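Local coordinates for hypothetical protein Rv2827c (Mycobacterium tuberculosis, PDB 1ZEL) that is of unknown function but probably binds DNA through a winged helix-turn-helix and carries a region related to the C-terminal domain of AbiEi antitoxins, at residues W231-Y236 against P260-T265; R246-L251 against P279-V284; F264-S269 against D285-P290. One frame throughout, in Å; residues are numbered along the deposited sequence. Where two conformers were deposited one is given.

Interaction 1. Residues W231-Y236 against P260-T265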
loop_
_atom_site.group_PDB
_atom_site.type_symbol
_atom_site.label_atom_id
_atom_site.label_comp_id
_atom_site.label_asym_id
_atom_site.label_seq_id
_atom_site.Cartn_x
_atom_site.Cartn_y
_atom_site.Cartn_z
ATOM N N TRP A 231 -7.160 -20.207 5.935
ATOM C CA TRP A 231 -6.232 -21.038 6.674
ATOM C C TRP A 231 -5.591 -22.064 5.757
ATOM O O TRP A 231 -4.369 -22.258 5.783
ATOM C CB TRP A 231 -6.973 -21.765 7.804
ATOM C CG TRP A 231 -7.344 -20.894 8.951
ATOM C CD1 TRP A 231 -8.408 -20.044 9.026
ATOM C CD2 TRP A 231 -6.664 -20.819 10.217
ATOM N NE1 TRP A 231 -8.435 -19.437 10.274
ATOM C CE2 TRP A 231 -7.376 -19.897 11.019
ATOM C CE3 TRP A 231 -5.526 -21.453 10.749
ATOM C CZ2 TRP A 231 -6.980 -19.583 12.336
ATOM C CZ3 TRP A 231 -5.120 -21.137 12.049
ATOM C CH2 TRP A 231 -5.841 -20.195 12.823
ATOM N N GLN A 232 -6.415 -22.708 4.932
ATOM C CA GLN A 232 -5.911 -23.689 3.948
ATOM C C GLN A 232 -4.901 -23.054 3.010
ATOM O O GLN A 232 -3.789 -23.579 2.825
ATOM C CB GLN A 232 -7.066 -24.316 3.155
ATOM C CG GLN A 232 -7.987 -25.176 4.020
ATOM C CD GLN A 232 -9.300 -25.458 3.333
ATOM O OE1 GLN A 232 -10.271 -24.751 3.552
ATOM N NE2 GLN A 232 -9.335 -26.481 2.485
ATOM N N ARG A 233 -5.288 -21.932 2.413
ATOM C CA ARG A 233 -4.398 -21.228 1.502
ATOM C C ARG A 233 -3.130 -20.693 2.152
ATOM O O ARG A 233 -2.033 -20.806 1.572
ATOM C CB ARG A 233 -5.153 -20.154 0.722
ATOM C CG ARG A 233 -6.228 -20.771 -0.150
ATOM C CD ARG A 233 -6.707 -19.834 -1.212
ATOM N NE ARG A 233 -7.581 -18.827 -0.657
ATOM C CZ ARG A 233 -8.906 -18.836 -0.745
ATOM N NH1 ARG A 233 -9.543 -19.825 -1.358
ATOM N NH2 ARG A 233 -9.591 -17.838 -0.206
ATOM N N ALA A 234 -3.251 -20.177 3.375
ATOM C CA ALA A 234 -2.077 -19.635 4.075
ATOM C C ALA A 234 -1.108 -20.745 4.408
ATOM O O ALA A 234 0.112 -20.579 4.314
ATOM C CB ALA A 234 -2.505 -18.909 5.366
ATOM N N SER A 235 -1.661 -21.881 4.822
ATOM C CA SER A 235 -0.839 -23.025 5.178
ATOM C C SER A 235 -0.133 -23.600 3.961
ATOM O O SER A 235 1.046 -23.985 4.038
ATOM C CB SER A 235 -1.655 -24.093 5.900
ATOM O OG SER A 235 -2.259 -23.529 7.040
ATOM N N TYR A 236 -0.847 -23.644 2.835
ATOM C CA TYR A 236 -0.261 -24.040 1.559
ATOM C C TYR A 236 0.855 -23.090 1.080
ATOM O O TYR A 236 1.829 -23.527 0.459
ATOM C CB TYR A 236 -1.357 -24.093 0.494
ATOM C CG TYR A 236 -0.857 -24.543 -0.850
ATOM C CD1 TYR A 236 -0.440 -25.854 -1.050
ATOM C CD2 TYR A 236 -0.815 -23.665 -1.932
ATOM C CE1 TYR A 236 0.015 -26.290 -2.290
ATOM C CE2 TYR A 236 -0.351 -24.094 -3.178
ATOM C CZ TYR A 236 0.063 -25.401 -3.347
ATOM O OH TYR A 236 0.508 -25.823 -4.581
ATOM N N PRO A 260 -13.922 -28.247 3.784
ATOM C CA PRO A 260 -14.311 -28.350 2.366
ATOM C C PRO A 260 -13.097 -28.185 1.456
ATOM O O PRO A 260 -12.106 -27.587 1.872
ATOM C CB PRO A 260 -15.271 -27.162 2.191
ATOM C CG PRO A 260 -15.883 -27.007 3.576
ATOM C CD PRO A 260 -14.708 -27.218 4.489
ATOM N N VAL A 261 -13.163 -28.695 0.227
ATOM C CA VAL A 261 -12.038 -28.488 -0.702
ATOM C C VAL A 261 -12.051 -27.020 -1.129
ATOM O O VAL A 261 -13.115 -26.465 -1.388
ATOM C CB VAL A 261 -12.071 -29.430 -1.937
ATOM C CG1 VAL A 261 -10.953 -29.066 -2.928
ATOM C CG2 VAL A 261 -11.929 -30.887 -1.504
ATOM N N THR A 262 -10.884 -26.382 -1.168
ATOM C CA THR A 262 -10.826 -24.995 -1.610
ATOM C C THR A 262 -9.944 -24.847 -2.834
ATOM O O THR A 262 -9.032 -25.655 -3.038
ATOM C CB THR A 262 -10.314 -24.052 -0.476
ATOM O OG1 THR A 262 -10.658 -22.699 -0.803
ATOM C CG2 THR A 262 -8.797 -24.170 -0.328
ATOM N N ARG A 263 -10.236 -23.841 -3.663
ATOM C CA ARG A 263 -9.390 -23.529 -4.812
ATOM C C ARG A 263 -8.498 -22.346 -4.479
ATOM O O ARG A 263 -8.922 -21.412 -3.802
ATOM C CB ARG A 263 -10.237 -23.214 -6.047
ATOM C CG ARG A 263 -10.854 -24.422 -6.730
ATOM C CD ARG A 263 -11.682 -23.986 -7.952
ATOM N NE ARG A 263 -12.356 -25.098 -8.625
ATOM C CZ ARG A 263 -13.676 -25.299 -8.635
ATOM N NH1 ARG A 263 -14.498 -24.466 -8.002
ATOM N NH2 ARG A 263 -14.184 -26.334 -9.295
ATOM N N PHE A 264 -7.259 -22.402 -4.946
ATOM C CA PHE A 264 -6.331 -21.302 -4.827
ATOM C C PHE A 264 -6.294 -20.731 -6.215
ATOM O O PHE A 264 -5.682 -21.303 -7.099
ATOM C CB PHE A 264 -4.927 -21.768 -4.399
ATOM C CG PHE A 264 -4.131 -20.688 -3.696
ATOM C CD1 PHE A 264 -3.326 -20.986 -2.618
ATOM C CD2 PHE A 264 -4.223 -19.357 -4.108
ATOM C CE1 PHE A 264 -2.614 -19.974 -1.956
ATOM C CE2 PHE A 264 -3.521 -18.348 -3.449
ATOM C CZ PHE A 264 -2.729 -18.660 -2.369
ATOM N N THR A 265 -7.004 -19.628 -6.415
ATOM C CA THR A 265 -7.218 -19.080 -7.746
ATOM C C THR A 265 -7.581 -17.596 -7.620
ATOM O O THR A 265 -8.155 -17.186 -6.616
ATOM C CB THR A 265 -8.354 -19.833 -8.511
ATOM O OG1 THR A 265 -8.384 -19.389 -9.876
ATOM C CG2 THR A 265 -9.740 -19.580 -7.875
HETATM O O HOH W 1 -12.711 -24.610 2.570
#

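Interaction 2. Residues R246-L251 against P279-V284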
loop_
_atom_site.group_PDB
_atom_site.type_symbol
_atom_site.label_atom_id
_atom_site.label_comp_id
_atom_site.label_asym_id
_atom_site.label_seq_id
_atom_site.Cartn_x
_atom_site.Cartn_y
_atom_site.Cartn_z
ATOM N N ARG A 246 5.592 -26.469 9.011
ATOM C CA ARG A 246 4.956 -25.257 9.560
ATOM C C ARG A 246 3.541 -25.092 9.018
ATOM O O ARG A 246 2.623 -24.720 9.761
ATOM C CB ARG A 246 5.797 -24.000 9.272
ATOM C CG ARG A 246 7.090 -23.894 10.131
ATOM C CD ARG A 246 7.905 -22.625 9.801
ATOM N NE ARG A 246 7.067 -21.419 9.796
ATOM C CZ ARG A 246 7.399 -20.272 9.211
ATOM N NH1 ARG A 246 8.568 -20.143 8.602
ATOM N NH2 ARG A 246 6.563 -19.256 9.240
ATOM N N GLY A 247 3.369 -25.359 7.721
ATOM C CA GLY A 247 2.054 -25.238 7.080
ATOM C C GLY A 247 1.009 -26.171 7.680
ATOM O O GLY A 247 -0.121 -25.759 7.984
ATOM N N GLN A 248 1.393 -27.426 7.890
ATOM C CA GLN A 248 0.486 -28.405 8.485
ATOM C C GLN A 248 0.166 -28.089 9.957
ATOM O O GLN A 248 -0.975 -28.289 10.420
ATOM C CB GLN A 248 1.063 -29.805 8.303
ATOM C CG GLN A 248 1.067 -30.223 6.819
ATOM C CD GLN A 248 1.934 -31.432 6.525
ATOM O OE1 GLN A 248 2.098 -32.315 7.365
ATOM N NE2 GLN A 248 2.487 -31.484 5.317
ATOM N N ALA A 249 1.149 -27.549 10.676
ATOM C CA ALA A 249 0.929 -27.171 12.071
ATOM C C ALA A 249 -0.000 -25.970 12.156
ATOM O O ALA A 249 -0.857 -25.898 13.045
ATOM C CB ALA A 249 2.231 -26.862 12.759
ATOM N N LEU A 250 0.167 -25.026 11.235
ATOM C CA LEU A 250 -0.677 -23.835 11.222
ATOM C C LEU A 250 -2.088 -24.265 10.908
ATOM O O LEU A 250 -3.047 -23.817 11.550
ATOM C CB LEU A 250 -0.167 -22.806 10.180
ATOM C CG LEU A 250 -1.048 -21.546 10.069
ATOM C CD1 LEU A 250 -1.051 -20.793 11.398
ATOM C CD2 LEU A 250 -0.600 -20.663 8.915
ATOM N N LEU A 251 -2.223 -25.161 9.930
ATOM C CA LEU A 251 -3.569 -25.562 9.500
ATOM C C LEU A 251 -4.300 -26.271 10.627
ATOM O O LEU A 251 -5.507 -26.095 10.790
ATOM C CB LEU A 251 -3.556 -26.415 8.218
ATOM C CG LEU A 251 -4.928 -26.745 7.595
ATOM C CD1 LEU A 251 -5.844 -25.524 7.400
ATOM C CD2 LEU A 251 -4.766 -27.462 6.302
ATOM N N PRO A 279 -3.680 -32.546 -0.908
ATOM C CA PRO A 279 -4.647 -33.103 0.042
ATOM C C PRO A 279 -4.369 -32.713 1.512
ATOM O O PRO A 279 -5.301 -32.687 2.323
ATOM C CB PRO A 279 -4.519 -34.616 -0.181
ATOM C CG PRO A 279 -3.131 -34.799 -0.739
ATOM C CD PRO A 279 -2.940 -33.608 -1.619
ATOM N N GLU A 280 -3.112 -32.397 1.836
ATOM C CA GLU A 280 -2.724 -31.949 3.169
ATOM C C GLU A 280 -3.515 -30.696 3.579
ATOM O O GLU A 280 -3.761 -30.460 4.751
ATOM C CB GLU A 280 -1.215 -31.666 3.193
ATOM C CG GLU A 280 -0.316 -32.840 2.713
ATOM C CD GLU A 280 -0.189 -32.976 1.182
ATOM O OE1 GLU A 280 -0.625 -32.070 0.438
ATOM O OE2 GLU A 280 0.365 -34.005 0.715
ATOM N N TYR A 281 -3.912 -29.895 2.583
ATOM C CA TYR A 281 -4.603 -28.621 2.834
ATOM C C TYR A 281 -5.987 -28.590 2.216
ATOM O O TYR A 281 -6.657 -27.544 2.214
ATOM C CB TYR A 281 -3.750 -27.441 2.338
ATOM C CG TYR A 281 -2.329 -27.577 2.796
ATOM C CD1 TYR A 281 -1.349 -28.102 1.951
ATOM C CD2 TYR A 281 -1.975 -27.284 4.108
ATOM C CE1 TYR A 281 -0.033 -28.271 2.402
ATOM C CE2 TYR A 281 -0.670 -27.455 4.561
ATOM C CZ TYR A 281 0.294 -27.959 3.700
ATOM O OH TYR A 281 1.594 -28.118 4.146
ATOM N N GLN A 282 -6.422 -29.755 1.720
ATOM C CA GLN A 282 -7.636 -29.907 0.931
ATOM C C GLN A 282 -7.754 -28.782 -0.075
ATOM O O GLN A 282 -8.738 -28.050 -0.103
ATOM C CB GLN A 282 -8.880 -30.023 1.844
ATOM C CG GLN A 282 -8.873 -31.318 2.729
ATOM C CD GLN A 282 -9.086 -32.570 1.902
ATOM O OE1 GLN A 282 -10.147 -32.748 1.316
ATOM N NE2 GLN A 282 -8.071 -33.429 1.822
ATOM N N LEU A 283 -6.718 -28.652 -0.898
ATOM C CA LEU A 283 -6.582 -27.498 -1.748
ATOM C C LEU A 283 -6.245 -27.896 -3.166
ATOM O O LEU A 283 -5.345 -28.716 -3.402
ATOM C CB LEU A 283 -5.477 -26.592 -1.166
ATOM C CG LEU A 283 -5.219 -25.241 -1.791
ATOM C CD1 LEU A 283 -4.813 -24.306 -0.706
ATOM C CD2 LEU A 283 -4.136 -25.348 -2.819
ATOM N N VAL A 284 -6.977 -27.302 -4.102
ATOM C CA VAL A 284 -6.661 -27.386 -5.524
ATOM C C VAL A 284 -5.955 -26.062 -5.888
ATOM O O VAL A 284 -6.547 -24.988 -5.799
ATOM C CB VAL A 284 -7.932 -27.584 -6.374
ATOM C CG1 VAL A 284 -7.593 -27.526 -7.859
ATOM C CG2 VAL A 284 -8.582 -28.952 -6.032
#

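Interaction 3. Residues F264-S269 against D285-P290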
loop_
_atom_site.group_PDB
_atom_site.type_symbol
_atom_site.label_atom_id
_atom_site.label_comp_id
_atom_site.label_asym_id
_atom_site.label_seq_id
_atom_site.Cartn_x
_atom_site.Cartn_y
_atom_site.Cartn_z
ATOM N N PHE A 264 -7.259 -22.402 -4.946
ATOM C CA PHE A 264 -6.331 -21.302 -4.827
ATOM C C PHE A 264 -6.294 -20.731 -6.215
ATOM O O PHE A 264 -5.682 -21.303 -7.099
ATOM C CB PHE A 264 -4.927 -21.768 -4.399
ATOM C CG PHE A 264 -4.131 -20.688 -3.696
ATOM C CD1 PHE A 264 -3.326 -20.986 -2.618
ATOM C CD2 PHE A 264 -4.223 -19.357 -4.108
ATOM C CE1 PHE A 264 -2.614 -19.974 -1.956
ATOM C CE2 PHE A 264 -3.521 -18.348 -3.449
ATOM C CZ PHE A 264 -2.729 -18.660 -2.369
ATOM N N THR A 265 -7.004 -19.628 -6.415
ATOM C CA THR A 265 -7.218 -19.080 -7.746
ATOM C C THR A 265 -7.581 -17.596 -7.620
ATOM O O THR A 265 -8.155 -17.186 -6.616
ATOM C CB THR A 265 -8.354 -19.833 -8.511
ATOM O OG1 THR A 265 -8.384 -19.389 -9.876
ATOM C CG2 THR A 265 -9.740 -19.580 -7.875
ATOM N N THR A 266 -7.258 -16.801 -8.640
ATOM C CA THR A 266 -7.718 -15.406 -8.671
ATOM C C THR A 266 -9.036 -15.277 -9.437
ATOM O O THR A 266 -9.729 -14.242 -9.362
ATOM C CB THR A 266 -6.668 -14.457 -9.273
ATOM O OG1 THR A 266 -6.193 -14.994 -10.509
ATOM C CG2 THR A 266 -5.498 -14.303 -8.330
ATOM N N ALA A 267 -9.367 -16.344 -10.166
ATOM C CA ALA A 267 -10.593 -16.464 -10.941
ATOM C C ALA A 267 -10.579 -17.871 -11.525
ATOM O O ALA A 267 -9.784 -18.172 -12.420
ATOM C CB ALA A 267 -10.658 -15.395 -12.072
ATOM N N HIS A 268 -11.431 -18.749 -11.001
ATOM C CA HIS A 268 -11.478 -20.131 -11.487
ATOM C C HIS A 268 -11.948 -20.262 -12.959
ATOM O O HIS A 268 -12.927 -19.635 -13.372
ATOM C CB HIS A 268 -12.333 -20.999 -10.556
ATOM C CG HIS A 268 -12.601 -22.369 -11.094
ATOM N ND1 HIS A 268 -11.600 -23.293 -11.301
ATOM C CD2 HIS A 268 -13.754 -22.969 -11.473
ATOM C CE1 HIS A 268 -12.124 -24.403 -11.788
ATOM N NE2 HIS A 268 -13.430 -24.236 -11.892
ATOM N N SER A 269 -11.227 -21.075 -13.733
ATOM C CA SER A 269 -11.650 -21.468 -15.088
ATOM C C SER A 269 -11.300 -22.938 -15.386
ATOM O O SER A 269 -10.235 -23.443 -14.985
ATOM C CB SER A 269 -11.064 -20.524 -16.160
ATOM O OG SER A 269 -9.647 -20.413 -16.047
ATOM N N ASP A 285 -4.685 -26.158 -6.255
ATOM C CA ASP A 285 -3.892 -24.989 -6.580
ATOM C C ASP A 285 -3.939 -24.710 -8.082
ATOM O O ASP A 285 -3.358 -25.445 -8.867
ATOM C CB ASP A 285 -2.440 -25.181 -6.101
ATOM C CG ASP A 285 -1.542 -23.976 -6.409
ATOM O OD1 ASP A 285 -2.069 -22.872 -6.640
ATOM O OD2 ASP A 285 -0.297 -24.138 -6.426
ATOM N N GLU A 286 -4.630 -23.634 -8.459
ATOM C CA GLU A 286 -4.725 -23.209 -9.854
ATOM C C GLU A 286 -3.848 -21.998 -10.131
ATOM O O GLU A 286 -3.832 -21.443 -11.244
ATOM C CB GLU A 286 -6.180 -22.914 -10.195
ATOM C CG GLU A 286 -7.061 -24.110 -9.937
ATOM C CD GLU A 286 -8.527 -23.885 -10.224
ATOM O OE1 GLU A 286 -8.936 -22.736 -10.511
ATOM O OE2 GLU A 286 -9.277 -24.885 -10.167
ATOM N N LEU A 287 -3.057 -21.630 -9.134
ATOM C CA LEU A 287 -2.355 -20.362 -9.171
ATOM C C LEU A 287 -0.855 -20.436 -8.915
ATOM O O LEU A 287 -0.079 -20.039 -9.761
ATOM C CB LEU A 287 -3.010 -19.382 -8.194
ATOM C CG LEU A 287 -2.367 -18.017 -7.931
ATOM C CD1 LEU A 287 -2.439 -17.153 -9.165
ATOM C CD2 LEU A 287 -3.144 -17.385 -6.792
ATOM N N VAL A 288 -0.458 -20.897 -7.738
ATOM C CA VAL A 288 0.927 -20.777 -7.318
ATOM C C VAL A 288 1.835 -21.654 -8.192
ATOM O O VAL A 288 2.676 -21.128 -8.931
ATOM C CB VAL A 288 1.081 -21.049 -5.812
ATOM C CG1 VAL A 288 2.553 -21.109 -5.400
ATOM C CG2 VAL A 288 0.361 -19.939 -5.008
ATOM N N VAL A 289 1.631 -22.972 -8.152
ATOM C CA VAL A 289 2.424 -23.899 -8.991
ATOM C C VAL A 289 2.223 -23.675 -10.514
ATOM O O VAL A 289 3.200 -23.559 -11.262
ATOM C CB VAL A 289 2.274 -25.373 -8.516
ATOM C CG1 VAL A 289 3.166 -26.310 -9.324
ATOM C CG2 VAL A 289 2.662 -25.470 -7.054
ATOM N N PRO A 290 0.971 -23.528 -10.974
ATOM C CA PRO A 290 0.769 -23.168 -12.389
ATOM C C PRO A 290 1.510 -21.908 -12.892
ATOM O O PRO A 290 1.994 -21.907 -14.036
ATOM C CB PRO A 290 -0.745 -22.955 -12.474
ATOM C CG PRO A 290 -1.280 -23.815 -11.397
ATOM C CD PRO A 290 -0.318 -23.690 -10.277
#

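Interaction 1. Residues W231-Y236 against P260-T265
Pro-260 O is gripped twice, by Gln-232 NE2 at 3.0 Å and by a water molecule at 3.1 Å. That water gives its other hydrogen to Gln-232 OE1, 2.6 Å from the water oxygen, so both ends of the amide serve one carbonyl and the rotation of the amide is fixed. The setting is an alpha/beta layer: helix 228-240 lies across the outer strand 262-264 of a small mixed sheet, the axes of the two short segments making an angle of 47°. Gln-232 NE2 also donates to Tyr-281 O, which occupies its second hydrogen. Alongside this polar group Gln-232 and Thr-262 run past each other in opposite directions, with CG2 of Thr-262 resting against CB and NE2 of the glutamine.

Arg-233 bonds further along the strand, at Arg-263. A bend in its chain (chi3 -76°) carries the guanidinium over to the strand backbone, where Arg-233 NH1 donates to Arg-263 O at 3.0 Å, the acceptor sitting at the edge of the group but 27° out of its plane. NE of the same group is tied to Ala-191 O, so the guanidinium joins the strand to the C-terminal end of helix 183-192. The methylene part of the same side chain does apolar work: Arg-233 CD sits 3.8 Å from the centroid of the Phe-264 ring, a CH-pi contact over the face. The charged carbon is too far from the ring for more than weak cation-pi attraction.

Tyr-236 closes the row on the helix, meeting the phenylalanine obliquely, with CD2 of Tyr-236 3.7 Å from CD1 of Phe-264, while its hydroxyl bonds Asp-285. Beside them the ring's CE1 abuts helix backbone, 3.7 Å from Arg-233 O.

Interaction 2. Residues R246-L251 against P279-V284
The ring of Tyr-281 points its edge at helix 244-251, with Gly-247 C and Gln-248 N lying close to the ring plane; the nearest approach is 3.8 Å, from Tyr-281 CE2 to Gly-247 C. One face of the ring is covered by CB of the preceding Glu-280, displaced toward the rim. Because Gly-247 has no side chain, the phenol can press against bare helix backbone at this point. Its hydroxyl passes beside Gln-248, whose CG is 3.4 Å from Tyr-281 OH; the amide and ring planes are inclined by 58°, and the two side chains cross at about a right angle. The OH finds its polar partner on helix 228-240, in the carboxylate of Asp-239.

One helical turn after Gly-247, Leu-251 supplies the apolar half of the contact. With CG placed opposite its own backbone N (chi1 -173°), the side chain extends to the turn, where Leu-251 CD2 lies 3.6 Å from Tyr-281 CD2 and 3.5 Å from Glu-280 O. Across the two segments the contact is therefore van der Waals packing, with no hydrogen bond. The turn is held from within: Pro-279 O accepts from Gln-282 NE2 at 2.9 Å, on a lone pair in the carbonyl plane, and also from Gln-282 N at 3.2 Å.

These residues link strands 276-278 and 283-285 into a beta hairpin, closed by a G1 beta bulge at Gln-282 and Leu-283; the positive phi of Gln-282 (43°) suits its first position. Helix 244-251 meets the tip of this hairpin, and both Leu-251 and Tyr-281 also touch Ser-235 of helix 228-240.

Interaction 3. Residues F264-S269 against D285-P290
The parallel bridge of Phe-264 with Asp-285 lies at the end of the pairing of strands 262-264 and 283-285, and directly after it the second chain turns into the C-terminal helix 288-296. Glu-286 N donates to Phe-264 O at 2.9 Å as the last bond of this pairing. The start of the helix is prepared by Asp-285. Its OD1 takes two backbone hydrogens in an Asx turn and Asx motif, from Val-288 N (2.8 Å) on the syn lone pair and from Leu-287 N (3.0 Å) above the carboxylate plane. The other oxygen, OD2, receives Val-289 N nearly straight (176°) and the hydroxyl of Tyr-236, so one buried carboxylate joins the helix start to helix 228-240.

The apolar side of the contact gathers on Phe-264. Val-288 CG2 stands 4.3 Å from the ring centroid on the face opposite Arg-233, and Leu-287 CD2 comes obliquely to within 3.5 Å of CE2 of Phe-264. Trp-200 of helix 200-203 also touches Leu-287.

Toward the surface, Glu-286 reaches along Thr-265, both side chains pointing the same way, to meet the loop. His-268 ND1 donates to Glu-286 OE1 at 2.8 Å and 170°, the oxygen lying in the imidazole plane and using its syn lone pair; OE2 takes at most a weak share of the same hydrogen. Thr-265 OG1 accepts from Ala-267 N at 3.2 Å, an ST turn in the loop that leads to His-268.

The bond calls for a hydrogen on ND1, and the carboxylate would probably favour the protonated imidazole, though Arg-263 makes a long, weak ion pair with the same carboxylate and may offset this effect. Four donors around the Asp-285 carboxylate should likewise keep it ionised, its charge well placed to stabilise the dipole at the helix N-terminus.

In the fold
All three interactions gather around one small mixed sheet. Interactions 1 and 3 share Phe-264, whose two faces they cover separately, and are joined again where Tyr-236 bonds Asp-285. Interaction 2 reaches the same sheet through strand 283-285, which pairs with strand 262-264 of interaction 1; Gln-232 also links these two contacts by bonding Tyr-281. Chemistry follows place. Interaction 2 is mostly buried and purely van der Waals between its segments. Interaction 1 is partly buried and sets side-chain donors against backbone carbonyls of the strand and the loop before it, beside an aromatic core. Interaction 3 combines a buried carboxylate at a helix start with a histidine-glutamate bond near the surface.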